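Local coordinates for phosphonate monoester hydrolase (Ruegeria pomeroyi, PDB 4UPK), which belongs to the sulfatase family of hydrolases, within the alkaline phosphatase clan, and has a large mixed sheet packed with helices, at residues 42-47 with 311-316; 187-192 with 245-250; 210-215 with 317-322; 219-224 with 235-240. All blocks are in the same frame, centred on the assembly; numbering follows the deposited sequence.

Contact 1 of 4, residues 42-47 with 311-316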
loop_
_atom_site.group_PDB
_atom_site.type_symbol
_atom_site.label_atom_id
_atom_site.label_comp_id
_atom_site.label_asym_id
_atom_site.label_seq_id
_atom_site.Cartn_x
_atom_site.Cartn_y
_atom_site.Cartn_z
ATOM N N ASP A 42 -17.446 7.881 29.178
ATOM C CA ASP A 42 -16.247 8.680 29.374
ATOM C C ASP A 42 -16.268 9.261 30.815
ATOM O O ASP A 42 -17.309 9.773 31.278
ATOM C CB ASP A 42 -16.188 9.820 28.342
ATOM C CG ASP A 42 -14.804 10.224 27.867
ATOM O OD1 ASP A 42 -14.036 10.771 28.680
ATOM O OD2 ASP A 42 -14.511 10.051 26.657
ATOM N N GLN A 43 -15.119 9.126 31.521
ATOM C CA GLN A 43 -14.802 9.701 32.834
ATOM C C GLN A 43 -15.554 9.210 34.068
ATOM O O GLN A 43 -15.429 9.850 35.105
ATOM C CB GLN A 43 -14.768 11.244 32.750
ATOM C CG GLN A 43 -13.460 11.869 33.190
ATOM C CD GLN A 43 -13.112 13.144 32.452
ATOM O OE1 GLN A 43 -13.223 14.247 32.979
ATOM N NE2 GLN A 43 -12.649 13.027 31.220
ATOM N N LEU A 44 -16.290 8.076 33.997
ATOM C CA LEU A 44 -17.002 7.515 35.161
ATOM C C LEU A 44 -16.059 6.770 36.136
ATOM O O LEU A 44 -15.397 5.805 35.742
ATOM C CB LEU A 44 -18.231 6.657 34.765
ATOM C CG LEU A 44 -19.202 6.218 35.913
ATOM C CD1 LEU A 44 -19.898 7.391 36.563
ATOM C CD2 LEU A 44 -20.216 5.185 35.434
ATOM N N ARG A 45 -15.983 7.244 37.403
ATOM C CA ARG A 45 -15.121 6.648 38.436
ATOM C C ARG A 45 -15.639 5.288 38.844
ATOM O O ARG A 45 -16.854 5.096 38.885
ATOM C CB ARG A 45 -15.060 7.543 39.688
ATOM C CG ARG A 45 -14.203 8.790 39.538
ATOM C CD ARG A 45 -14.474 9.782 40.652
ATOM N NE ARG A 45 -14.036 9.282 41.954
ATOM C CZ ARG A 45 -13.062 9.814 42.687
ATOM N NH1 ARG A 45 -12.389 10.867 42.246
ATOM N NH2 ARG A 45 -12.751 9.294 43.867
ATOM N N ALA A 46 -14.724 4.348 39.156
ATOM C CA ALA A 46 -15.063 3.012 39.646
ATOM C C ALA A 46 -15.836 3.102 40.986
ATOM O O ALA A 46 -16.799 2.356 41.172
ATOM C CB ALA A 46 -13.802 2.180 39.829
ATOM N N ASP A 47 -15.438 4.040 41.880
ATOM C CA ASP A 47 -16.060 4.227 43.199
ATOM C C ASP A 47 -17.503 4.761 43.206
ATOM O O ASP A 47 -18.142 4.759 44.251
ATOM C CB ASP A 47 -15.129 4.962 44.191
ATOM C CG ASP A 47 -14.850 6.442 43.946
ATOM O OD1 ASP A 47 -15.353 6.991 42.935
ATOM O OD2 ASP A 47 -14.140 7.049 44.768
ATOM N N ALA A 311 -21.652 17.259 42.623
ATOM C CA ALA A 311 -23.088 16.961 42.545
ATOM C C ALA A 311 -23.592 16.947 41.076
ATOM O O ALA A 311 -24.426 16.102 40.738
ATOM C CB ALA A 311 -23.889 17.965 43.368
ATOM N N VAL A 312 -23.099 17.879 40.225
ATOM C CA VAL A 312 -23.453 17.975 38.799
ATOM C C VAL A 312 -22.960 16.736 38.049
ATOM O O VAL A 312 -23.725 16.145 37.291
ATOM C CB VAL A 312 -22.984 19.322 38.159
ATOM C CG1 VAL A 312 -23.138 19.301 36.629
ATOM C CG2 VAL A 312 -23.743 20.509 38.771
ATOM N N TYR A 313 -21.698 16.327 38.304
ATOM C CA TYR A 313 -21.039 15.140 37.749
ATOM C C TYR A 313 -21.843 13.866 38.065
ATOM O O TYR A 313 -22.094 13.067 37.155
ATOM C CB TYR A 313 -19.609 15.031 38.319
ATOM C CG TYR A 313 -18.887 13.740 37.989
ATOM C CD1 TYR A 313 -18.987 12.627 38.824
ATOM C CD2 TYR A 313 -18.053 13.648 36.884
ATOM C CE1 TYR A 313 -18.308 11.440 38.541
ATOM C CE2 TYR A 313 -17.364 12.467 36.592
ATOM C CZ TYR A 313 -17.493 11.368 37.426
ATOM O OH TYR A 313 -16.811 10.198 37.154
ATOM N N LEU A 314 -22.238 13.680 39.347
ATOM C CA LEU A 314 -23.036 12.542 39.785
ATOM C C LEU A 314 -24.430 12.531 39.142
ATOM O O LEU A 314 -24.929 11.461 38.813
ATOM C CB LEU A 314 -23.136 12.470 41.325
ATOM C CG LEU A 314 -21.841 12.276 42.123
ATOM C CD1 LEU A 314 -22.102 12.440 43.608
ATOM C CD2 LEU A 314 -21.202 10.909 41.838
ATOM N N GLY A 315 -25.005 13.711 38.913
ATOM C CA GLY A 315 -26.307 13.868 38.255
ATOM C C GLY A 315 -26.288 13.445 36.794
ATOM O O GLY A 315 -27.219 12.793 36.335
ATOM N N LEU A 316 -25.174 13.735 36.074
ATOM C CA LEU A 316 -24.919 13.334 34.677
ATOM C C LEU A 316 -24.718 11.821 34.556
ATOM O O LEU A 316 -25.168 11.236 33.564
ATOM C CB LEU A 316 -23.719 14.089 34.077
ATOM C CG LEU A 316 -23.930 15.569 33.761
ATOM C CD1 LEU A 316 -22.569 16.268 33.505
ATOM C CD2 LEU A 316 -24.873 15.756 32.591
#

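Contact 2 of 4, residues 187-192 with 245-250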
loop_
_atom_site.group_PDB
_atom_site.type_symbol
_atom_site.label_atom_id
_atom_site.label_comp_id
_atom_site.label_asym_id
_atom_site.label_seq_id
_atom_site.Cartn_x
_atom_site.Cartn_y
_atom_site.Cartn_z
ATOM N N GLN A 187 -22.143 28.157 23.807
ATOM C CA GLN A 187 -23.291 28.694 24.545
ATOM C C GLN A 187 -24.230 27.598 25.090
ATOM O O GLN A 187 -24.920 27.812 26.079
ATOM C CB GLN A 187 -24.076 29.694 23.683
ATOM C CG GLN A 187 -23.338 31.007 23.389
ATOM C CD GLN A 187 -24.023 31.847 22.316
ATOM O OE1 GLN A 187 -25.237 31.740 22.062
ATOM N NE2 GLN A 187 -23.253 32.718 21.661
ATOM N N VAL A 188 -24.260 26.450 24.422
ATOM C CA VAL A 188 -25.060 25.253 24.736
ATOM C C VAL A 188 -24.703 24.679 26.152
ATOM O O VAL A 188 -25.567 24.168 26.845
ATOM C CB VAL A 188 -24.825 24.207 23.587
ATOM C CG1 VAL A 188 -25.304 22.806 23.952
ATOM C CG2 VAL A 188 -25.433 24.663 22.269
ATOM N N TYR A 189 -23.437 24.805 26.564
ATOM C CA TYR A 189 -22.883 24.266 27.817
ATOM C C TYR A 189 -22.935 25.201 29.028
ATOM O O TYR A 189 -22.534 24.805 30.129
ATOM C CB TYR A 189 -21.444 23.774 27.562
ATOM C CG TYR A 189 -21.380 22.654 26.558
ATOM C CD1 TYR A 189 -21.809 21.371 26.888
ATOM C CD2 TYR A 189 -20.941 22.882 25.254
ATOM C CE1 TYR A 189 -21.771 20.334 25.961
ATOM C CE2 TYR A 189 -20.894 21.849 24.316
ATOM C CZ TYR A 189 -21.304 20.573 24.679
ATOM O OH TYR A 189 -21.254 19.528 23.795
ATOM N N VAL A 190 -23.407 26.445 28.811
ATOM C CA VAL A 190 -23.524 27.465 29.857
ATOM C C VAL A 190 -24.784 27.154 30.705
ATOM O O VAL A 190 -25.877 27.055 30.137
ATOM C CB VAL A 190 -23.526 28.914 29.274
ATOM C CG1 VAL A 190 -23.691 29.962 30.369
ATOM C CG2 VAL A 190 -22.258 29.187 28.462
ATOM N N PRO A 191 -24.639 26.952 32.039
ATOM C CA PRO A 191 -25.813 26.691 32.880
ATOM C C PRO A 191 -26.735 27.908 32.925
ATOM O O PRO A 191 -26.262 29.055 32.910
ATOM C CB PRO A 191 -25.205 26.416 34.266
ATOM C CG PRO A 191 -23.755 26.123 34.024
ATOM C CD PRO A 191 -23.414 27.002 32.860
ATOM N N ARG A 192 -28.042 27.664 32.926
ATOM C CA ARG A 192 -29.053 28.722 32.974
ATOM C C ARG A 192 -28.822 29.608 34.203
ATOM O O ARG A 192 -28.770 29.097 35.326
ATOM C CB ARG A 192 -30.460 28.115 33.025
ATOM C CG ARG A 192 -31.595 29.039 32.618
ATOM C CD ARG A 192 -32.900 28.250 32.507
ATOM N NE ARG A 192 -32.858 27.172 31.498
ATOM C CZ ARG A 192 -33.826 26.274 31.314
ATOM N NH1 ARG A 192 -34.920 26.298 32.068
ATOM N NH2 ARG A 192 -33.705 25.345 30.375
ATOM N N PRO A 245 -17.694 20.377 29.770
ATOM C CA PRO A 245 -18.147 21.425 30.709
ATOM C C PRO A 245 -19.338 20.899 31.480
ATOM O O PRO A 245 -20.340 20.506 30.880
ATOM C CB PRO A 245 -18.503 22.613 29.791
ATOM C CG PRO A 245 -17.954 22.259 28.422
ATOM C CD PRO A 245 -18.002 20.761 28.382
ATOM N N LEU A 246 -19.174 20.801 32.805
ATOM C CA LEU A 246 -20.172 20.281 33.728
ATOM C C LEU A 246 -21.452 21.105 33.776
ATOM O O LEU A 246 -21.475 22.227 34.283
ATOM C CB LEU A 246 -19.595 20.049 35.142
ATOM C CG LEU A 246 -18.511 18.967 35.286
ATOM C CD1 LEU A 246 -17.970 18.948 36.706
ATOM C CD2 LEU A 246 -19.057 17.575 34.913
ATOM N N VAL A 247 -22.509 20.535 33.195
ATOM C CA VAL A 247 -23.856 21.070 33.139
ATOM C C VAL A 247 -24.792 19.882 32.987
ATOM O O VAL A 247 -24.488 18.967 32.228
ATOM C CB VAL A 247 -24.056 22.202 32.067
ATOM C CG1 VAL A 247 -23.924 21.701 30.619
ATOM C CG2 VAL A 247 -25.360 22.956 32.293
ATOM N N ALA A 248 -25.908 19.877 33.739
ATOM C CA ALA A 248 -26.893 18.800 33.683
ATOM C C ALA A 248 -28.281 19.355 33.419
ATOM O O ALA A 248 -28.620 20.410 33.967
ATOM C CB ALA A 248 -26.871 17.977 34.970
ATOM N N PRO A 249 -29.099 18.702 32.544
ATOM C CA PRO A 249 -30.461 19.211 32.326
ATOM C C PRO A 249 -31.367 18.932 33.542
ATOM O O PRO A 249 -31.081 18.011 34.320
ATOM C CB PRO A 249 -30.900 18.458 31.075
ATOM C CG PRO A 249 -30.215 17.144 31.182
ATOM C CD PRO A 249 -28.873 17.441 31.799
ATOM N N ALA A 250 -32.421 19.756 33.738
ATOM C CA ALA A 250 -33.388 19.592 34.843
ATOM C C ALA A 250 -34.036 18.178 34.755
ATOM O O ALA A 250 -34.381 17.765 33.645
ATOM C CB ALA A 250 -34.463 20.672 34.771
HETATM O O HOH W 1 -20.662 24.303 31.942
#

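Contact 3 of 4, residues 210-215 with 317-322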
loop_
_atom_site.group_PDB
_atom_site.type_symbol
_atom_site.label_atom_id
_atom_site.label_comp_id
_atom_site.label_asym_id
_atom_site.label_seq_id
_atom_site.Cartn_x
_atom_site.Cartn_y
_atom_site.Cartn_z
ATOM N N GLU A 210 -34.970 15.587 27.582
ATOM C CA GLU A 210 -35.279 14.820 26.378
ATOM C C GLU A 210 -34.500 15.304 25.147
ATOM O O GLU A 210 -34.487 14.601 24.131
ATOM C CB GLU A 210 -36.804 14.790 26.105
ATOM C CG GLU A 210 -37.453 16.159 26.056
ATOM C CD GLU A 210 -38.171 16.546 27.337
ATOM O OE1 GLU A 210 -37.497 16.820 28.358
ATOM O OE2 GLU A 210 -39.423 16.580 27.315
ATOM N N ASP A 211 -33.854 16.488 25.237
ATOM C CA ASP A 211 -33.064 17.071 24.152
ATOM C C ASP A 211 -31.544 17.079 24.429
ATOM O O ASP A 211 -30.777 17.679 23.671
ATOM C CB ASP A 211 -33.585 18.479 23.813
ATOM C CG ASP A 211 -34.989 18.463 23.254
ATOM O OD1 ASP A 211 -35.301 17.554 22.457
ATOM O OD2 ASP A 211 -35.766 19.363 23.590
ATOM N N SER A 212 -31.127 16.415 25.521
ATOM C CA SER A 212 -29.733 16.358 25.962
ATOM C C SER A 212 -28.852 15.515 25.046
ATOM O O SER A 212 -29.355 14.719 24.263
ATOM C CB SER A 212 -29.644 15.863 27.404
ATOM O OG SER A 212 -29.578 14.445 27.489
ATOM N N ASP A 213 -27.539 15.703 25.163
ATOM C CA ASP A 213 -26.514 14.948 24.441
ATOM C C ASP A 213 -26.623 13.441 24.713
ATOM O O ASP A 213 -26.617 12.666 23.754
ATOM C CB ASP A 213 -25.105 15.500 24.752
ATOM C CG ASP A 213 -24.761 15.812 26.203
ATOM O OD1 ASP A 213 -25.641 15.609 27.100
ATOM O OD2 ASP A 213 -23.616 16.248 26.451
ATOM N N THR A 214 -26.816 13.038 26.016
ATOM C CA THR A 214 -27.029 11.653 26.472
ATOM C C THR A 214 -28.279 11.039 25.846
ATOM O O THR A 214 -28.193 9.935 25.311
ATOM C CB THR A 214 -27.068 11.589 28.013
ATOM O OG1 THR A 214 -25.844 12.122 28.536
ATOM C CG2 THR A 214 -27.314 10.169 28.550
ATOM N N ALA A 215 -29.442 11.742 25.947
ATOM C CA ALA A 215 -30.750 11.314 25.429
ATOM C C ALA A 215 -30.712 11.165 23.910
ATOM O O ALA A 215 -31.172 10.157 23.375
ATOM C CB ALA A 215 -31.837 12.311 25.826
ATOM N N ALA A 317 -24.053 11.190 35.550
ATOM C CA ALA A 317 -23.855 9.732 35.640
ATOM C C ALA A 317 -25.239 9.046 35.823
ATOM O O ALA A 317 -25.518 8.076 35.131
ATOM C CB ALA A 317 -22.934 9.386 36.792
ATOM N N THR A 318 -26.117 9.593 36.683
ATOM C CA THR A 318 -27.485 9.078 36.862
ATOM C C THR A 318 -28.284 9.176 35.512
ATOM O O THR A 318 -28.949 8.218 35.143
ATOM C CB THR A 318 -28.140 9.710 38.121
ATOM O OG1 THR A 318 -27.467 9.189 39.269
ATOM C CG2 THR A 318 -29.657 9.405 38.253
ATOM N N GLU A 319 -28.161 10.294 34.764
ATOM C CA GLU A 319 -28.823 10.437 33.475
ATOM C C GLU A 319 -28.271 9.429 32.439
ATOM O O GLU A 319 -29.043 8.872 31.672
ATOM C CB GLU A 319 -28.765 11.879 32.967
ATOM C CG GLU A 319 -29.624 12.102 31.710
ATOM C CD GLU A 319 -29.289 13.364 30.938
ATOM O OE1 GLU A 319 -28.181 13.908 31.141
ATOM O OE2 GLU A 319 -30.143 13.830 30.151
ATOM N N VAL A 320 -26.966 9.136 32.466
ATOM C CA VAL A 320 -26.371 8.111 31.582
ATOM C C VAL A 320 -26.995 6.753 31.928
ATOM O O VAL A 320 -27.405 6.009 31.030
ATOM C CB VAL A 320 -24.815 8.114 31.675
ATOM C CG1 VAL A 320 -24.198 6.794 31.216
ATOM C CG2 VAL A 320 -24.232 9.298 30.911
ATOM N N ASP A 321 -27.090 6.462 33.240
ATOM C CA ASP A 321 -27.714 5.259 33.761
ATOM C C ASP A 321 -29.141 5.055 33.235
ATOM O O ASP A 321 -29.416 3.968 32.763
ATOM C CB ASP A 321 -27.715 5.245 35.282
ATOM C CG ASP A 321 -28.087 3.890 35.813
ATOM O OD1 ASP A 321 -27.188 3.048 35.944
ATOM O OD2 ASP A 321 -29.299 3.640 36.008
ATOM N N THR A 322 -30.038 6.069 33.331
ATOM C CA THR A 322 -31.446 5.997 32.863
ATOM C C THR A 322 -31.520 5.617 31.383
ATOM O O THR A 322 -32.336 4.783 31.018
ATOM C CB THR A 322 -32.191 7.331 33.119
ATOM O OG1 THR A 322 -32.038 7.745 34.479
ATOM C CG2 THR A 322 -33.677 7.270 32.761
HETATM O O HOH W 2 -26.739 16.080 29.484
HETATM O O HOH W 3 -25.844 12.592 31.129
#

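Contact 4 of 4, residues 219-224 with 235-240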
loop_
_atom_site.group_PDB
_atom_site.type_symbol
_atom_site.label_atom_id
_atom_site.label_comp_id
_atom_site.label_asym_id
_atom_site.label_seq_id
_atom_site.Cartn_x
_atom_site.Cartn_y
_atom_site.Cartn_z
ATOM N N ASP A 219 -31.274 7.915 21.617
ATOM C CA ASP A 219 -32.334 7.976 20.615
ATOM C C ASP A 219 -31.820 7.554 19.232
ATOM O O ASP A 219 -32.506 6.805 18.556
ATOM C CB ASP A 219 -32.970 9.377 20.563
ATOM C CG ASP A 219 -33.831 9.759 21.758
ATOM O OD1 ASP A 219 -34.167 8.864 22.571
ATOM O OD2 ASP A 219 -34.126 10.944 21.904
ATOM N N GLN A 220 -30.605 7.970 18.853
ATOM C CA GLN A 220 -29.962 7.605 17.581
ATOM C C GLN A 220 -29.657 6.106 17.492
ATOM O O GLN A 220 -29.887 5.499 16.444
ATOM C CB GLN A 220 -28.726 8.473 17.288
ATOM C CG GLN A 220 -29.024 9.970 17.050
ATOM C CD GLN A 220 -30.330 10.262 16.358
ATOM O OE1 GLN A 220 -31.320 10.669 16.982
ATOM N NE2 GLN A 220 -30.376 10.042 15.060
ATOM N N PHE A 221 -29.201 5.506 18.607
ATOM C CA PHE A 221 -28.992 4.056 18.752
ATOM C C PHE A 221 -30.324 3.316 18.537
ATOM O O PHE A 221 -30.398 2.393 17.727
ATOM C CB PHE A 221 -28.433 3.740 20.160
ATOM C CG PHE A 221 -28.242 2.277 20.460
ATOM C CD1 PHE A 221 -27.040 1.636 20.151
ATOM C CD2 PHE A 221 -29.260 1.532 21.055
ATOM C CE1 PHE A 221 -26.861 0.272 20.440
ATOM C CE2 PHE A 221 -29.089 0.164 21.321
ATOM C CZ PHE A 221 -27.892 -0.453 21.020
ATOM N N LEU A 222 -31.382 3.748 19.251
ATOM C CA LEU A 222 -32.721 3.150 19.154
ATOM C C LEU A 222 -33.455 3.423 17.815
ATOM O O LEU A 222 -34.349 2.658 17.444
ATOM C CB LEU A 222 -33.587 3.529 20.358
ATOM C CG LEU A 222 -33.064 3.078 21.725
ATOM C CD1 LEU A 222 -33.791 3.808 22.849
ATOM C CD2 LEU A 222 -33.183 1.584 21.895
ATOM N N ALA A 223 -33.055 4.482 17.090
ATOM C CA ALA A 223 -33.624 4.813 15.775
ATOM C C ALA A 223 -32.955 3.972 14.679
ATOM O O ALA A 223 -33.465 3.903 13.562
ATOM C CB ALA A 223 -33.427 6.305 15.476
ATOM N N ASN A 224 -31.795 3.351 14.989
ATOM C CA ASN A 224 -31.007 2.608 14.014
ATOM C C ASN A 224 -30.846 1.118 14.251
ATOM O O ASN A 224 -30.643 0.373 13.287
ATOM C CB ASN A 224 -29.654 3.276 13.824
ATOM C CG ASN A 224 -29.726 4.561 13.047
ATOM O OD1 ASN A 224 -29.841 4.571 11.819
ATOM N ND2 ASN A 224 -29.614 5.667 13.751
ATOM N N ALA A 235 -22.196 -3.175 17.836
ATOM C CA ALA A 235 -22.515 -1.771 18.071
ATOM C C ALA A 235 -21.635 -1.241 19.177
ATOM O O ALA A 235 -21.497 -1.876 20.241
ATOM C CB ALA A 235 -23.985 -1.596 18.433
ATOM N N HIS A 236 -21.014 -0.082 18.896
ATOM C CA HIS A 236 -20.124 0.619 19.807
ATOM C C HIS A 236 -20.765 1.960 20.148
ATOM O O HIS A 236 -20.878 2.832 19.291
ATOM C CB HIS A 236 -18.693 0.766 19.217
ATOM C CG HIS A 236 -17.685 1.263 20.207
ATOM N ND1 HIS A 236 -17.816 1.014 21.570
ATOM C CD2 HIS A 236 -16.532 1.946 20.003
ATOM C CE1 HIS A 236 -16.750 1.543 22.138
ATOM N NE2 HIS A 236 -15.958 2.128 21.241
ATOM N N LEU A 237 -21.221 2.103 21.400
ATOM C CA LEU A 237 -21.941 3.280 21.891
ATOM C C LEU A 237 -21.114 3.963 23.004
ATOM O O LEU A 237 -20.717 3.323 23.982
ATOM C CB LEU A 237 -23.362 2.850 22.322
ATOM C CG LEU A 237 -24.309 3.823 23.049
ATOM C CD1 LEU A 237 -24.934 4.834 22.100
ATOM C CD2 LEU A 237 -25.425 3.046 23.727
ATOM N N THR A 238 -20.799 5.260 22.783
ATOM C CA THR A 238 -19.897 6.074 23.592
ATOM C C THR A 238 -20.522 7.360 24.143
ATOM O O THR A 238 -20.703 8.349 23.420
ATOM C CB THR A 238 -18.622 6.383 22.776
ATOM O OG1 THR A 238 -19.011 7.125 21.623
ATOM C CG2 THR A 238 -17.848 5.120 22.350
ATOM N N TYR A 239 -20.803 7.348 25.442
ATOM C CA TYR A 239 -21.358 8.482 26.165
ATOM C C TYR A 239 -20.229 9.316 26.728
ATOM O O TYR A 239 -19.398 8.801 27.470
ATOM C CB TYR A 239 -22.246 8.008 27.329
ATOM C CG TYR A 239 -23.485 7.257 26.906
ATOM C CD1 TYR A 239 -24.607 7.936 26.444
ATOM C CD2 TYR A 239 -23.558 5.866 27.021
ATOM C CE1 TYR A 239 -25.770 7.255 26.087
ATOM C CE2 TYR A 239 -24.720 5.173 26.678
ATOM C CZ TYR A 239 -25.829 5.877 26.215
ATOM O OH TYR A 239 -27.000 5.243 25.894
ATOM N N ILE A 240 -20.211 10.600 26.379
ATOM C CA ILE A 240 -19.243 11.565 26.861
ATOM C C ILE A 240 -19.467 11.873 28.329
ATOM O O ILE A 240 -18.513 11.917 29.090
ATOM C CB ILE A 240 -19.192 12.847 25.956
ATOM C CG1 ILE A 240 -17.987 13.767 26.319
ATOM C CG2 ILE A 240 -20.518 13.616 25.916
ATOM C CD1 ILE A 240 -16.582 13.077 26.086
#

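Contact 1 of 4, residues 42-47 with 311-316
The ring of Y313 meets residues 42-47 through its edge: Q43 O lies in the ring plane, beside the hydroxyl on the CE2 side, and R45 N sits close to that plane. The guanidinium of R45 also works through its edge, where D47 CG lies in its plane, the carboxylate itself being somewhat tilted; the guanidinium plane stands 86° from the Y313 ring. In this alpha/beta fold of the sulfatase family, the contact ties the loop that follows strand 35-41 of the large mixed sheet to the long helix 303-333. In Y313 a chi1 of 171° turns CG opposite the amide nitrogen, which carries the ring outward from the helix and brings the hydroxyl to the loop. There the oxygen plays two parts. Y313 OH donates to Q43 O over a very short 2.5 Å, while R45 N donates to Y313 OH at 3.1 Å along a bent path, 141° at the hydrogen. A tyrosine suits this place because its rigid ring bridges a wide gap, 9.0 Å from L44 CA to Y313 CA, and its hydroxyl can serve a buried carbonyl and a buried N-H at once. R45 suits its own place because its several N-H groups meet three partners at once: NE and NH2 hold D47 side-on, NH2 also reaches D354, and NH1 the backbone oxygen of E350. The aliphatic part of R45 fills in beside the phenol, with CG 3.8 Å from Y313 OH, and from the neighbouring position L44 CA comes within 3.3 Å of Y313 OH.

Contact 2 of 4, residues 187-192 with 245-250
Y189 and P191 lie beside P245 and V247 in two irregular chains that run close together, with 6.2 Å between Y189 CA and P245 CA and 6.0 Å between P191 CA and V247 CA. A cis peptide bond precedes P245, and V247 is extended. The backbones are joined by a water that donates to Y189 O at 2.7 Å and to L246 O at 3.2 Å, giving two carbonyls a shared partner. P245 lays its ring against Y189: its CD stands 4.1 Å above one face of the phenol, offset toward the rim, and its CB and CG touch Y189 CB. A proline suits this place as a compact, rigid apolar ring. V247 is forked between two neighbours. Its CG1, lying between the backbone N and the carbonyl carbon (chi1 67°), reaches 3.4 Å from Y189 O, near the edge of the ring; its CG2 packs 3.9 Å from P191 CG. Y189 OH hydrogen-bonds to the hydroxyl of Y185. L246 points its side chain to the other side, onto L309 and V312. The arrangement is one of loop-on-loop packing at the flank of helix 303-333 in the sulfatase fold.

Contact 3 of 4, residues 210-215 with 317-322
The N-terminus of helix 213-224 is capped by S212, and this same serine meets E319 of helix 303-333. S212 OG accepts from A215 N at 3.1 Å, nearly straight at 172°, and donates to E319 OE2 at 2.8 Å, so one small hydroxyl serves the first turn of one helix and a carboxylate of another. The approach to E319 OE2 is from above the carboxylate plane, 43° out of it. The E319 chain runs out extended, its CG on the far side of CA-CB from the main-chain N, which lets the acid span the gap between the helices and face the capped end, where the helix dipole would probably stabilise its negative charge. Its other oxygen is held by water. One molecule donates to E319 OE1 and to D213 OD1, and so bridges two acids whose oxygens, E319 OE1 and D213 OD1, are 5.1 Å apart; another donates to E319 OE1 at 2.7 Å and accepts from T214 OG1 at 2.6 Å. D213 has a second partner in R241, which probably offsets part of the negative charge. T214 suits its position by being two-faced: while its hydroxyl serves the water, its methyl CG2 packs 3.8 Å from V320 CA and touches V320 CG2, the two side chains crossing at about a right angle. The result is an N-capped helix start docked on the side of a long neighbouring helix by a buried, water-bridged polar network.

Contact 4 of 4, residues 219-224 with 235-240
A235 opens the contact on strand 234-239 by setting its CB 4.0 Å from F221 CE1, at the edge of the phenyl ring. A small methyl suits this place, where the ring from helix 213-224 comes down close to the sheet. H236 points away from the helix and stacks on F38 of the adjacent strand 35-41. L237 turns back toward the helix and takes the larger share of F221: its CD2 lies over one face of the ring, 4.2 Å from F221 CD1, while its CD1 rests 4.1 Å from F221 CB. The two side chains cross at about a right angle, and the forked leucine spans ring and stem together. F221 has CG anti to the backbone N (chi1 177°), which sends the ring to the strand; F128 meets it edge-to-face, and L37 and V327 also touch it. Further on, Y239 bonds through its hydroxyl to T218 of the same helix. Helix and strand form the closing half of a beta-alpha-beta crossover, since strands 158-162 and 234-239 both run parallel to 125-127. Farther along the helix, N224 ND2 bonds to Q220 O at 2.7 Å, and L222 O accepts from N177 of the second subunit. Where F221 meets A235 and L237 everything is hydrocarbon, so burial and shape hold that contact, and the directed bond is left to the separate Y239-T218 pair.

All four contacts are buried, but contact 1 lies nearest the chain centre, about 12 Å from it, and contact 2 farthest, about 22 Å. Contacts 1 and 3 use successive turns of helix 303-333, and contacts 3 and 4 share helix 213-224, whose start is fixed by polar groups and water and whose later turn is packed by hydrocarbon. Contact 2 leans on the long helix too, V247 against V312 and L316, and P249 against E319 of contact 3. Contact 1 relies on hydrogen bonds given and taken by a phenol hydroxyl and reaches contact 4 through a probable bond from D42 N to Y239 O. Of the four, contact 4 alone has another subunit beside its segments.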